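Local atomic coordinates of LAE5 (Uncultured bacterium, PDB entry 5JD3), a protein that probably hydrolyses carboxylic esters, as an esterase of the GDSL-like lipase/acylhydrolase family. Residues F24-S28 and R74-L78; G34-T38 and R214-N218; H66-F71 and G234-S238; P104-M110 and V150-L156; V192-F198 and V224-F229. One frame throughout, in Å; residues are numbered along the deposited sequence.

Contact 1: F24-S28 and R74-L78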
# COMPACT_ATOMS: atom_id res chain seq x y z
N PHE A 24 -11.21 -12.63 1.80
CA PHE A 24 -11.97 -12.17 0.65
C PHE A 24 -13.07 -13.15 0.26
O PHE A 24 -12.84 -14.36 0.18
CB PHE A 24 -11.04 -11.94 -0.54
CG PHE A 24 -9.95 -10.94 -0.27
CD1 PHE A 24 -10.22 -9.59 -0.27
CD2 PHE A 24 -8.65 -11.36 -0.02
CE1 PHE A 24 -9.23 -8.66 -0.02
CE2 PHE A 24 -7.65 -10.44 0.22
CZ PHE A 24 -7.94 -9.09 0.23
N ALA A 25 -14.26 -12.63 0.02
CA ALA A 25 -15.34 -13.44 -0.52
C ALA A 25 -15.03 -13.79 -1.97
O ALA A 25 -14.33 -13.04 -2.65
CB ALA A 25 -16.67 -12.71 -0.42
N ALA A 26 -15.53 -14.93 -2.44
CA ALA A 26 -15.26 -15.37 -3.80
C ALA A 26 -15.89 -14.44 -4.83
O ALA A 26 -16.99 -13.94 -4.63
CB ALA A 26 -15.76 -16.79 -4.00
N GLY A 27 -15.16 -14.20 -5.92
CA GLY A 27 -15.66 -13.37 -7.00
C GLY A 27 -15.66 -11.88 -6.68
O GLY A 27 -16.30 -11.09 -7.36
N SER A 28 -14.92 -11.50 -5.64
CA SER A 28 -14.86 -10.11 -5.21
C SER A 28 -13.83 -9.31 -6.01
O SER A 28 -12.87 -9.88 -6.53
CB SER A 28 -14.53 -10.02 -3.72
OG SER A 28 -15.50 -10.71 -2.94
N ARG A 74 -11.15 -19.17 -6.25
CA ARG A 74 -11.61 -18.00 -5.51
C ARG A 74 -12.01 -16.86 -6.45
O ARG A 74 -12.84 -16.02 -6.10
CB ARG A 74 -10.53 -17.55 -4.53
CG ARG A 74 -10.97 -16.47 -3.55
CD ARG A 74 -12.21 -16.88 -2.77
NE ARG A 74 -11.93 -17.79 -1.67
CZ ARG A 74 -12.80 -18.11 -0.72
NH1 ARG A 74 -14.01 -17.58 -0.74
NH2 ARG A 74 -12.46 -18.95 0.24
N ARG A 75 -11.42 -16.84 -7.65
CA ARG A 75 -11.78 -15.89 -8.70
C ARG A 75 -11.76 -14.44 -8.24
O ARG A 75 -12.76 -13.73 -8.34
CB ARG A 75 -13.17 -16.24 -9.27
CG ARG A 75 -13.25 -17.62 -9.89
CD ARG A 75 -14.63 -17.91 -10.45
NE ARG A 75 -14.96 -17.06 -11.59
CZ ARG A 75 -14.64 -17.33 -12.85
NH1 ARG A 75 -13.96 -18.44 -13.13
NH2 ARG A 75 -14.98 -16.50 -13.82
N LEU A 76 -10.61 -14.00 -7.74
CA LEU A 76 -10.47 -12.63 -7.24
C LEU A 76 -10.02 -11.67 -8.34
O LEU A 76 -9.08 -11.96 -9.09
CB LEU A 76 -9.49 -12.60 -6.07
CG LEU A 76 -9.95 -13.36 -4.83
CD1 LEU A 76 -8.89 -13.35 -3.74
CD2 LEU A 76 -11.27 -12.79 -4.31
N ARG A 77 -10.69 -10.53 -8.41
CA ARG A 77 -10.45 -9.54 -9.44
C ARG A 77 -9.68 -8.34 -8.88
O ARG A 77 -10.26 -7.49 -8.20
CB ARG A 77 -11.78 -9.09 -10.05
CG ARG A 77 -11.68 -8.13 -11.22
CD ARG A 77 -13.08 -7.77 -11.70
NE ARG A 77 -13.07 -6.70 -12.70
CZ ARG A 77 -14.17 -6.18 -13.24
NH1 ARG A 77 -15.36 -6.63 -12.88
NH2 ARG A 77 -14.07 -5.22 -14.14
N LEU A 78 -8.38 -8.28 -9.15
CA LEU A 78 -7.53 -7.24 -8.58
C LEU A 78 -7.33 -6.06 -9.53
O LEU A 78 -7.14 -6.24 -10.73
CB LEU A 78 -6.18 -7.82 -8.17
CG LEU A 78 -6.07 -8.38 -6.75
CD1 LEU A 78 -6.89 -9.66 -6.59
CD2 LEU A 78 -4.62 -8.62 -6.37
O HOH W 1 -14.97 -12.10 -10.42
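L76 and F24 make the tight part of this contact, and a turn at A26 and G27 makes the loose part. On the buried side, L76 CD2 lies 3.5 Å from A25 O and 3.9 Å from F24 CB. Its CG stands anti to the carbonyl carbon (chi1 -65°), which turns the leucine fork toward A25 and F24, while helix 59-70 covers L76 through L67. Two backbone bonds run along the seam between the buried and the open side: G27 N donates to R74 O at 3.0 Å, and R77 N donates to S28 O at 3.0 Å and almost straight (173°). S28 OG also bonds A25 O, 2.6 Å away, but from above the carbonyl plane, an added bond across the turn.

The other side faces solvent. The R74 chain, bent at chi2 and chi3, sets its CD 3.8 Å from A26 CB and brings one face of its guanidinium to F24 O, with NH1 3.5 Å from that oxygen. A water sits weakly between G27 O and R75 O. R77 carries its own guanidinium outward to a salt bridge with E49.

G27 holds the positive phi of a type II beta turn running from A25 to S28. This turn leads into strand 29-34 and lies against the start of strand 77-82, so the contact lies at the start of two adjacent parallel strands, as in the three-layer alpha/beta/alpha sandwich of GDSL hydrolases.

Contact 2: G34-T38 and R214-N218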
# COMPACT_ATOMS: atom_id res chain seq x y z
N GLY A 34 -2.33 3.57 -4.31
CA GLY A 34 -1.19 4.12 -3.59
C GLY A 34 -0.19 4.82 -4.50
O GLY A 34 -0.54 5.33 -5.56
N ASP A 35 1.07 4.84 -4.07
CA ASP A 35 2.13 5.51 -4.82
C ASP A 35 2.83 4.57 -5.80
O ASP A 35 2.23 3.63 -6.30
CB ASP A 35 3.14 6.15 -3.86
CG ASP A 35 3.54 5.22 -2.73
OD1 ASP A 35 3.69 4.00 -2.97
OD2 ASP A 35 3.70 5.71 -1.59
N SER A 36 4.11 4.84 -6.06
CA SER A 36 4.87 4.08 -7.05
C SER A 36 5.09 2.63 -6.63
O SER A 36 5.28 1.75 -7.47
CB SER A 36 6.22 4.74 -7.32
OG SER A 36 7.15 4.45 -6.29
N ILE A 37 5.07 2.39 -5.32
CA ILE A 37 5.23 1.04 -4.80
C ILE A 37 4.02 0.19 -5.21
O ILE A 37 4.14 -1.01 -5.42
CB ILE A 37 5.39 1.04 -3.26
CG1 ILE A 37 6.55 1.94 -2.86
CG2 ILE A 37 5.62 -0.37 -2.74
CD1 ILE A 37 7.88 1.54 -3.48
N THR A 38 2.87 0.84 -5.34
CA THR A 38 1.67 0.19 -5.86
C THR A 38 1.68 0.22 -7.38
O THR A 38 1.38 -0.78 -8.04
CB THR A 38 0.39 0.86 -5.33
OG1 THR A 38 0.39 0.84 -3.90
CG2 THR A 38 -0.84 0.12 -5.84
N ARG A 214 16.35 2.47 -0.33
CA ARG A 214 15.59 2.01 0.84
C ARG A 214 14.09 2.24 0.70
O ARG A 214 13.37 2.27 1.70
CB ARG A 214 16.11 2.70 2.10
CG ARG A 214 17.57 2.40 2.42
CD ARG A 214 18.04 3.14 3.66
NE ARG A 214 18.19 4.57 3.44
CZ ARG A 214 18.62 5.43 4.36
NH1 ARG A 214 18.93 5.00 5.57
NH2 ARG A 214 18.73 6.72 4.07
N ILE A 215 13.61 2.39 -0.53
CA ILE A 215 12.18 2.58 -0.78
C ILE A 215 11.68 1.71 -1.92
O ILE A 215 10.72 0.96 -1.76
CB ILE A 215 11.86 4.06 -1.10
CG1 ILE A 215 12.00 4.92 0.16
CG2 ILE A 215 10.45 4.18 -1.65
CD1 ILE A 215 11.07 4.51 1.28
N HIS A 216 12.32 1.82 -3.08
CA HIS A 216 11.96 1.00 -4.24
C HIS A 216 12.81 -0.27 -4.29
O HIS A 216 13.97 -0.23 -4.70
CB HIS A 216 12.15 1.80 -5.54
CG HIS A 216 11.43 3.11 -5.55
ND1 HIS A 216 12.06 4.30 -5.24
CD2 HIS A 216 10.15 3.43 -5.84
CE1 HIS A 216 11.19 5.29 -5.34
NE2 HIS A 216 10.02 4.79 -5.70
N PRO A 217 12.22 -1.40 -3.88
CA PRO A 217 12.99 -2.64 -3.74
C PRO A 217 13.01 -3.47 -5.01
O PRO A 217 12.31 -3.16 -5.97
CB PRO A 217 12.23 -3.38 -2.64
CG PRO A 217 10.80 -2.99 -2.89
CD PRO A 217 10.82 -1.59 -3.48
N ASN A 218 13.83 -4.52 -5.02
CA ASN A 218 13.78 -5.50 -6.10
C ASN A 218 12.55 -6.39 -5.92
O ASN A 218 11.72 -6.12 -5.05
CB ASN A 218 15.06 -6.34 -6.14
CG ASN A 218 15.42 -6.94 -4.79
OD1 ASN A 218 14.59 -6.99 -3.88
ND2 ASN A 218 16.65 -7.41 -4.66
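I37, H216 and S36 bring together two family motifs: G34, D35, S36 and I37 form the GDS(L) signature, and H216 closes the D-x-x-H block that starts at D213. With D213, S36 and H216 have the layout of a Ser-His-Asp triad, so S36 is probably the nucleophile of this esterase.

I37 gives up most surface. Its chi1 (-55°) aims the CG1 branch, anti to the carbonyl carbon, and chi2 (-59°) then sets CD1 against the histidine loop, where it rests 3.4 Å from I215 O and 3.8 Å from H216 CD2. The methyl comes at the imidazole at a slant, covering neither its face nor its rim squarely, and I215 CG2 lies 4.1 Å from it. That same CG2 sits 3.9 Å above the centre of the H216 ring, so the isoleucine supports the flat of the imidazole while its carbonyl meets I37. Y159 takes up I215 O in a hydrogen bond, and H222 and I225 of helix 219-232 also pack on I37.

H216 is held at both ring nitrogens, because ND1 is bonded to D213 OD2. The first residue of helix 36-39 is S36, and D35 caps that helix: I37 N donates to D35 OD1 at 3.2 Å, so the segment carrying the serine is itself tied down. S36 OG occupies the crowded position between backbone N and carbonyl carbon (chi1 78°), and from there it meets H216 NE2 at the ring's edge, in plane, at 2.9 Å.

Contact 3: H66-F71 and G234-S238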
# COMPACT_ATOMS: atom_id res chain seq x y z
N HIS A 66 -0.09 -14.79 -7.21
CA HIS A 66 -0.22 -15.69 -6.07
C HIS A 66 -1.64 -16.20 -5.90
O HIS A 66 -1.87 -17.40 -5.73
CB HIS A 66 0.25 -14.99 -4.80
CG HIS A 66 0.11 -15.81 -3.55
ND1 HIS A 66 1.20 -16.36 -2.90
CD2 HIS A 66 -0.98 -16.15 -2.83
CE1 HIS A 66 0.78 -17.01 -1.83
NE2 HIS A 66 -0.54 -16.91 -1.77
N LEU A 67 -2.60 -15.28 -5.94
CA LEU A 67 -4.00 -15.61 -5.72
C LEU A 67 -4.56 -16.47 -6.85
O LEU A 67 -5.38 -17.36 -6.61
CB LEU A 67 -4.83 -14.34 -5.57
CG LEU A 67 -4.54 -13.54 -4.29
CD1 LEU A 67 -5.12 -12.14 -4.37
CD2 LEU A 67 -5.06 -14.28 -3.07
N PHE A 68 -4.13 -16.21 -8.08
CA PHE A 68 -4.57 -17.01 -9.22
C PHE A 68 -3.99 -18.42 -9.18
O PHE A 68 -4.70 -19.40 -9.41
CB PHE A 68 -4.18 -16.34 -10.54
CG PHE A 68 -5.25 -15.46 -11.11
CD1 PHE A 68 -6.48 -16.00 -11.48
CD2 PHE A 68 -5.04 -14.11 -11.30
CE1 PHE A 68 -7.47 -15.19 -12.01
CE2 PHE A 68 -6.02 -13.30 -11.83
CZ PHE A 68 -7.24 -13.84 -12.19
N ALA A 69 -2.70 -18.53 -8.87
CA ALA A 69 -2.01 -19.81 -8.92
C ALA A 69 -2.42 -20.74 -7.78
O ALA A 69 -2.56 -21.95 -7.98
CB ALA A 69 -0.50 -19.59 -8.89
N ARG A 70 -2.62 -20.18 -6.59
CA ARG A 70 -2.93 -20.98 -5.41
C ARG A 70 -4.43 -21.08 -5.14
O ARG A 70 -4.89 -22.06 -4.56
CB ARG A 70 -2.23 -20.42 -4.18
CG ARG A 70 -0.71 -20.52 -4.21
CD ARG A 70 -0.14 -20.00 -2.91
NE ARG A 70 1.32 -19.93 -2.91
CZ ARG A 70 2.09 -20.58 -2.05
NH1 ARG A 70 1.55 -21.34 -1.11
NH2 ARG A 70 3.41 -20.46 -2.12
N PHE A 71 -5.17 -20.07 -5.57
CA PHE A 71 -6.62 -20.08 -5.39
C PHE A 71 -7.37 -19.74 -6.68
O PHE A 71 -8.06 -18.72 -6.74
CB PHE A 71 -7.03 -19.08 -4.29
CG PHE A 71 -6.30 -19.28 -2.99
CD1 PHE A 71 -6.79 -20.15 -2.03
CD2 PHE A 71 -5.14 -18.57 -2.72
CE1 PHE A 71 -6.12 -20.32 -0.83
CE2 PHE A 71 -4.47 -18.74 -1.52
CZ PHE A 71 -4.96 -19.62 -0.58
N GLY A 234 -4.88 -13.98 5.51
CA GLY A 234 -4.97 -15.42 5.73
C GLY A 234 -4.95 -16.29 4.48
O GLY A 234 -5.66 -17.30 4.43
N CYS A 235 -4.15 -15.91 3.50
CA CYS A 235 -3.97 -16.73 2.30
C CYS A 235 -2.51 -16.77 1.86
O CYS A 235 -2.21 -16.84 0.66
CB CYS A 235 -4.85 -16.22 1.15
SG CYS A 235 -4.81 -14.43 0.89
N LEU A 236 -1.60 -16.72 2.83
CA LEU A 236 -0.17 -16.82 2.55
C LEU A 236 0.20 -18.21 2.06
O LEU A 236 0.89 -18.36 1.05
CB LEU A 236 0.64 -16.47 3.80
CG LEU A 236 2.15 -16.66 3.70
CD1 LEU A 236 2.73 -15.71 2.66
CD2 LEU A 236 2.82 -16.45 5.05
N ASN A 237 -0.27 -19.23 2.77
CA ASN A 237 0.01 -20.61 2.41
C ASN A 237 -1.21 -21.30 1.79
O ASN A 237 -2.33 -20.81 1.89
CB ASN A 237 0.48 -21.39 3.63
CG ASN A 237 1.79 -20.86 4.19
OD1 ASN A 237 2.62 -20.34 3.45
ND2 ASN A 237 1.98 -21.00 5.50
N SER A 238 -0.97 -22.45 1.16
CA SER A 238 -2.04 -23.21 0.53
C SER A 238 -1.69 -24.69 0.46
O SER A 238 -0.55 -25.08 0.72
CB SER A 238 -2.32 -22.67 -0.88
OG SER A 238 -1.19 -22.83 -1.72
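H66 grips the end of the chain through one bond: NE2 donates to C235 O at 2.9 Å, bent to 142°. The nitrogen lies in the carbonyl plane, but the oxygen is tilted out of the imidazole plane. CE1 comes up to L236 O, 3.2 Å away, so two successive carbonyls face the rim of one ring. Beside it, F71 CE2 packs 3.7 Å from C235 CB and L67 CD2 lies 4.0 Å from C235 SG, so a small apolar patch adjoins the polar one.

R70 adds the outer hold. Its NH1 donates to S238 OG at 3.2 Å, and L236 O sits over one face of the guanidinium. The chain runs extended from CG to NE, reaching along the tail, and on the way R70 CD passes 3.2 Å above the H66 plane toward its rim, which limits how that ring can turn. Cutting H66 back to alanine is likely to leave C235 O without its donor and open a gap beside R70 CD.

The second shell positions these groups from both helices. R70 N bonds to H66 O and F71 N to L67 O, which keep H66, L67, R70 and F71 on the flank that looks to the tail, and L230 of helix 219-232 packs on H66, L67 and C235. G234, with its positive phi, is the C-prime residue of a Schellman motif ending that helix. The chain terminus leaves this motif and lies against helix 59-70, joining two helices that pack together beside the central parallel beta sheet.

Contact 4: P104-M110 and V150-L156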
# COMPACT_ATOMS: atom_id res chain seq x y z
N PRO A 104 -15.82 -1.16 -5.93
CA PRO A 104 -15.07 -2.31 -5.44
C PRO A 104 -15.73 -3.00 -4.25
O PRO A 104 -16.53 -2.38 -3.55
CB PRO A 104 -13.74 -1.69 -5.02
CG PRO A 104 -14.12 -0.32 -4.55
CD PRO A 104 -15.31 0.11 -5.39
N ASP A 105 -15.41 -4.27 -4.05
CA ASP A 105 -15.88 -5.00 -2.88
C ASP A 105 -14.90 -4.80 -1.73
O ASP A 105 -15.29 -4.78 -0.57
CB ASP A 105 -16.03 -6.49 -3.21
CG ASP A 105 -17.05 -6.75 -4.30
OD1 ASP A 105 -18.20 -6.30 -4.15
OD2 ASP A 105 -16.69 -7.39 -5.31
N TYR A 106 -13.63 -4.65 -2.08
CA TYR A 106 -12.58 -4.39 -1.11
C TYR A 106 -11.66 -3.29 -1.60
O TYR A 106 -11.45 -3.13 -2.80
CB TYR A 106 -11.77 -5.66 -0.83
CG TYR A 106 -12.56 -6.80 -0.23
CD1 TYR A 106 -12.65 -6.95 1.15
CD2 TYR A 106 -13.21 -7.72 -1.04
CE1 TYR A 106 -13.37 -8.00 1.70
CE2 TYR A 106 -13.93 -8.77 -0.49
CZ TYR A 106 -14.01 -8.90 0.88
OH TYR A 106 -14.72 -9.94 1.43
N VAL A 107 -11.11 -2.51 -0.67
CA VAL A 107 -10.14 -1.49 -1.01
C VAL A 107 -8.89 -1.62 -0.14
O VAL A 107 -8.97 -1.60 1.09
CB VAL A 107 -10.71 -0.07 -0.84
CG1 VAL A 107 -9.60 0.97 -0.97
CG2 VAL A 107 -11.80 0.19 -1.86
N ALA A 108 -7.74 -1.77 -0.79
CA ALA A 108 -6.47 -1.78 -0.10
C ALA A 108 -5.73 -0.48 -0.38
O ALA A 108 -5.58 -0.09 -1.54
CB ALA A 108 -5.63 -2.98 -0.51
N MET A 109 -5.28 0.19 0.67
CA MET A 109 -4.59 1.46 0.50
C MET A 109 -3.23 1.47 1.18
O MET A 109 -3.09 1.08 2.34
CB MET A 109 -5.45 2.61 1.04
CG MET A 109 -4.73 3.95 1.08
SD MET A 109 -5.85 5.34 1.35
CE MET A 109 -6.86 4.70 2.68
N MET A 110 -2.22 1.92 0.43
CA MET A 110 -0.88 2.08 0.97
C MET A 110 -0.34 3.45 0.59
O MET A 110 0.00 3.70 -0.57
CB MET A 110 0.04 0.98 0.46
CG MET A 110 1.49 1.21 0.83
SD MET A 110 2.57 -0.10 0.25
CE MET A 110 4.14 0.73 0.41
N VAL A 150 -17.93 -0.76 1.29
CA VAL A 150 -17.18 -1.96 0.92
C VAL A 150 -17.34 -3.08 1.95
O VAL A 150 -17.73 -2.84 3.09
CB VAL A 150 -15.68 -1.67 0.75
CG1 VAL A 150 -15.46 -0.67 -0.37
CG2 VAL A 150 -15.08 -1.16 2.05
N LYS A 151 -17.04 -4.31 1.53
CA LYS A 151 -17.10 -5.46 2.42
C LYS A 151 -15.92 -5.46 3.39
O LYS A 151 -15.99 -6.04 4.47
CB LYS A 151 -17.11 -6.76 1.62
CG LYS A 151 -18.40 -7.03 0.87
CD LYS A 151 -18.44 -8.45 0.33
CE LYS A 151 -19.80 -8.76 -0.28
NZ LYS A 151 -19.89 -10.18 -0.73
N GLY A 152 -14.84 -4.79 3.00
CA GLY A 152 -13.66 -4.71 3.84
C GLY A 152 -12.65 -3.71 3.30
O GLY A 152 -12.56 -3.50 2.09
N MET A 153 -11.89 -3.10 4.20
CA MET A 153 -10.87 -2.13 3.80
C MET A 153 -9.54 -2.45 4.46
O MET A 153 -9.46 -2.60 5.68
CB MET A 153 -11.32 -0.71 4.15
CG MET A 153 -10.46 0.37 3.51
SD MET A 153 -11.31 1.95 3.39
CE MET A 153 -10.17 2.86 2.35
N ILE A 154 -8.49 -2.53 3.65
CA ILE A 154 -7.16 -2.89 4.14
C ILE A 154 -6.20 -1.71 4.08
O ILE A 154 -6.04 -1.08 3.04
CB ILE A 154 -6.56 -4.07 3.34
CG1 ILE A 154 -7.49 -5.28 3.37
CG2 ILE A 154 -5.19 -4.43 3.87
CD1 ILE A 154 -8.36 -5.43 2.13
N LEU A 155 -5.56 -1.42 5.21
CA LEU A 155 -4.57 -0.35 5.27
C LEU A 155 -3.17 -0.92 5.41
O LEU A 155 -2.85 -1.58 6.40
CB LEU A 155 -4.88 0.61 6.42
CG LEU A 155 -6.24 1.30 6.36
CD1 LEU A 155 -6.38 2.34 7.46
CD2 LEU A 155 -6.46 1.92 4.99
N LEU A 156 -2.33 -0.65 4.42
CA LEU A 156 -0.94 -1.10 4.45
C LEU A 156 -0.04 0.05 4.87
O LEU A 156 -0.01 1.10 4.23
CB LEU A 156 -0.50 -1.64 3.08
CG LEU A 156 -1.15 -2.93 2.57
CD1 LEU A 156 -2.51 -2.66 1.93
CD2 LEU A 156 -0.23 -3.64 1.60
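V107 and M153 sit side by side in the middle of strands 106-110 and 152-156, the two parallel strands of a beta-alpha-beta crossover in the central sheet, running 13° apart. V107 uses both backbone groups: its N donates to G152 O at 3.3 Å, and its O takes I154 N at 2.8 Å. M109 repeats the pattern with I154 O and L156 N. D105 O receives K151 N at 2.8 Å and starts the ladder.

The side chains split between two faces. On one, L156 CD1 lies 4.0 Å from A108 CB, and Y106 takes K151 CB over one face of its ring in a CH-pi contact, 4.2 Å from the centroid. Y106 OH also bonds A25 N, and its ring meets F24 edge-to-face. G152 suits this end, since a CB there would strike Y106 CD1. With the phenol trimmed to an alanine, K151 CB would probably lose its cover, A25 N its bonded oxygen and F24 its ring partner.

On the face of V107, M109, M153 and L155, the M109 methyl CE lies 3.6 Å from L155 CD2 and 3.8 Å from M153 CE. M109 is extended until chi3 (46°), where it bends and brings that methyl to touch both. The backbone bonds keep the peptide groups within the sheet, so this face presents apolar side chains alone to helices 88-100 and 132-146, which cover it.

Contact 5: V192-F198 and V224-F229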
# COMPACT_ATOMS: atom_id res chain seq x y z
N VAL A 192 -2.11 -4.09 7.57
CA VAL A 192 -0.96 -4.89 7.19
C VAL A 192 0.32 -4.20 7.63
O VAL A 192 0.63 -3.09 7.18
CB VAL A 192 -0.92 -5.15 5.67
CG1 VAL A 192 0.33 -5.92 5.31
CG2 VAL A 192 -2.16 -5.89 5.23
N ASP A 193 1.07 -4.85 8.51
CA ASP A 193 2.33 -4.30 9.00
C ASP A 193 3.47 -4.61 8.04
O ASP A 193 4.24 -5.55 8.26
CB ASP A 193 2.64 -4.84 10.40
CG ASP A 193 3.88 -4.22 11.01
OD1 ASP A 193 4.49 -4.85 11.89
OD2 ASP A 193 4.24 -3.09 10.60
N VAL A 194 3.56 -3.82 6.98
CA VAL A 194 4.61 -3.98 5.98
C VAL A 194 5.98 -3.64 6.56
O VAL A 194 6.97 -4.32 6.28
CB VAL A 194 4.35 -3.10 4.74
CG1 VAL A 194 5.42 -3.32 3.68
CG2 VAL A 194 2.96 -3.38 4.18
N GLN A 195 6.02 -2.58 7.36
CA GLN A 195 7.26 -2.15 8.00
C GLN A 195 7.85 -3.25 8.87
O GLN A 195 9.05 -3.51 8.82
CB GLN A 195 7.02 -0.89 8.84
CG GLN A 195 8.26 -0.39 9.57
CD GLN A 195 9.33 0.11 8.61
OE1 GLN A 195 9.24 1.21 8.07
NE2 GLN A 195 10.36 -0.71 8.40
N GLY A 196 7.00 -3.90 9.65
CA GLY A 196 7.42 -5.00 10.49
C GLY A 196 7.93 -6.17 9.67
O GLY A 196 8.88 -6.84 10.06
N ALA A 197 7.30 -6.40 8.52
CA ALA A 197 7.72 -7.46 7.61
C ALA A 197 9.14 -7.20 7.11
O ALA A 197 9.95 -8.12 7.04
CB ALA A 197 6.75 -7.57 6.44
N PHE A 198 9.42 -5.95 6.76
CA PHE A 198 10.77 -5.57 6.34
C PHE A 198 11.75 -5.69 7.49
O PHE A 198 12.90 -6.11 7.30
CB PHE A 198 10.78 -4.15 5.77
CG PHE A 198 10.41 -4.07 4.32
CD1 PHE A 198 11.19 -4.69 3.36
CD2 PHE A 198 9.29 -3.36 3.91
CE1 PHE A 198 10.85 -4.62 2.02
CE2 PHE A 198 8.94 -3.29 2.57
CZ PHE A 198 9.73 -3.92 1.62
N VAL A 224 8.15 -9.42 -0.07
CA VAL A 224 8.01 -9.17 1.36
C VAL A 224 6.71 -8.42 1.63
O VAL A 224 5.96 -8.76 2.54
CB VAL A 224 9.20 -8.36 1.91
CG1 VAL A 224 8.89 -7.82 3.30
CG2 VAL A 224 10.46 -9.22 1.93
N ILE A 225 6.46 -7.40 0.82
CA ILE A 225 5.23 -6.62 0.92
C ILE A 225 4.00 -7.49 0.64
O ILE A 225 3.02 -7.44 1.38
CB ILE A 225 5.23 -5.43 -0.06
CG1 ILE A 225 6.40 -4.49 0.24
CG2 ILE A 225 3.91 -4.67 0.00
CD1 ILE A 225 6.51 -3.33 -0.72
N ALA A 226 4.08 -8.28 -0.42
CA ALA A 226 2.98 -9.13 -0.83
C ALA A 226 2.66 -10.19 0.22
O ALA A 226 1.49 -10.46 0.50
CB ALA A 226 3.29 -9.80 -2.16
N ASN A 227 3.70 -10.78 0.81
CA ASN A 227 3.51 -11.83 1.80
C ASN A 227 2.93 -11.31 3.11
O ASN A 227 2.24 -12.04 3.82
CB ASN A 227 4.84 -12.54 2.06
CG ASN A 227 5.24 -13.47 0.93
OD1 ASN A 227 4.56 -13.54 -0.10
ND2 ASN A 227 6.34 -14.18 1.10
N ALA A 228 3.22 -10.06 3.43
CA ALA A 228 2.64 -9.43 4.61
C ALA A 228 1.14 -9.26 4.41
O ALA A 228 0.35 -9.49 5.33
CB ALA A 228 3.30 -8.09 4.89
N PHE A 229 0.76 -8.86 3.20
CA PHE A 229 -0.64 -8.69 2.82
C PHE A 229 -1.38 -10.02 2.88
O PHE A 229 -2.46 -10.12 3.46
CB PHE A 229 -0.73 -8.09 1.42
CG PHE A 229 -2.13 -7.83 0.95
CD1 PHE A 229 -2.70 -6.57 1.10
CD2 PHE A 229 -2.87 -8.82 0.33
CE1 PHE A 229 -3.99 -6.32 0.66
CE2 PHE A 229 -4.16 -8.58 -0.11
CZ PHE A 229 -4.72 -7.33 0.06
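Helix 194-201 crosses helix 219-232 as V194, A197 and F198 meet V224, I225 and A228, in a purely apolar helix pair on one side of the parallel sheet. The short segments cross at 124° with their axes 9.0 Å apart. Small residues set the centre: A197 CB touches A228 CB at 3.8 Å and V224 CG1 at the same distance. V224 keeps CG1 anti to its backbone nitrogen (chi1 166°), which puts that methyl over one face of the F198 ring, 4.0 Å from the centroid and offset toward the rim. The far end of the same ring, F198 CZ, meets I225 CG1 at 3.6 Å, so the phenyl straddles two residues of one helix.

Ahead of the helix, at the end of strand 190-192, V192 CG1 lies 3.7 Å from A228 CB. D193 then turns the chain as N-cap, its OD2 accepting from G196 N at 3.0 Å from above the carboxylate plane, and R181 holds the same oxygen in a salt bridge.

Strand 190-192 pairs with strand 152-156 at the sheet edge, while the V192 side chain packs on I154 and L156. F229 also reaches those two residues, and helix 59-70 closes over I225 and F229.

Overall arrangement
The five contacts link the sheet, its helices and the loops round them. Contact 4 is the core: it shares a strand edge bond, L155 O to V192 N (2.9 Å), with contact 5, and reaches contact 1 through Y106 and D105. At the other end of the sheet, contact 2 carries the probable catalytic pair, and I37 CG2 rests on M110 CE of contact 4 (3.7 Å) and on I225 CD1 of contact 5 (3.7 Å). Contacts 1 and 3 lie on one side of the chain's centre, with centres about 12 Å apart; L76 and L78 meet L67 there. The centre of contact 1 is about 25 Å from that of contact 2, remote from the site.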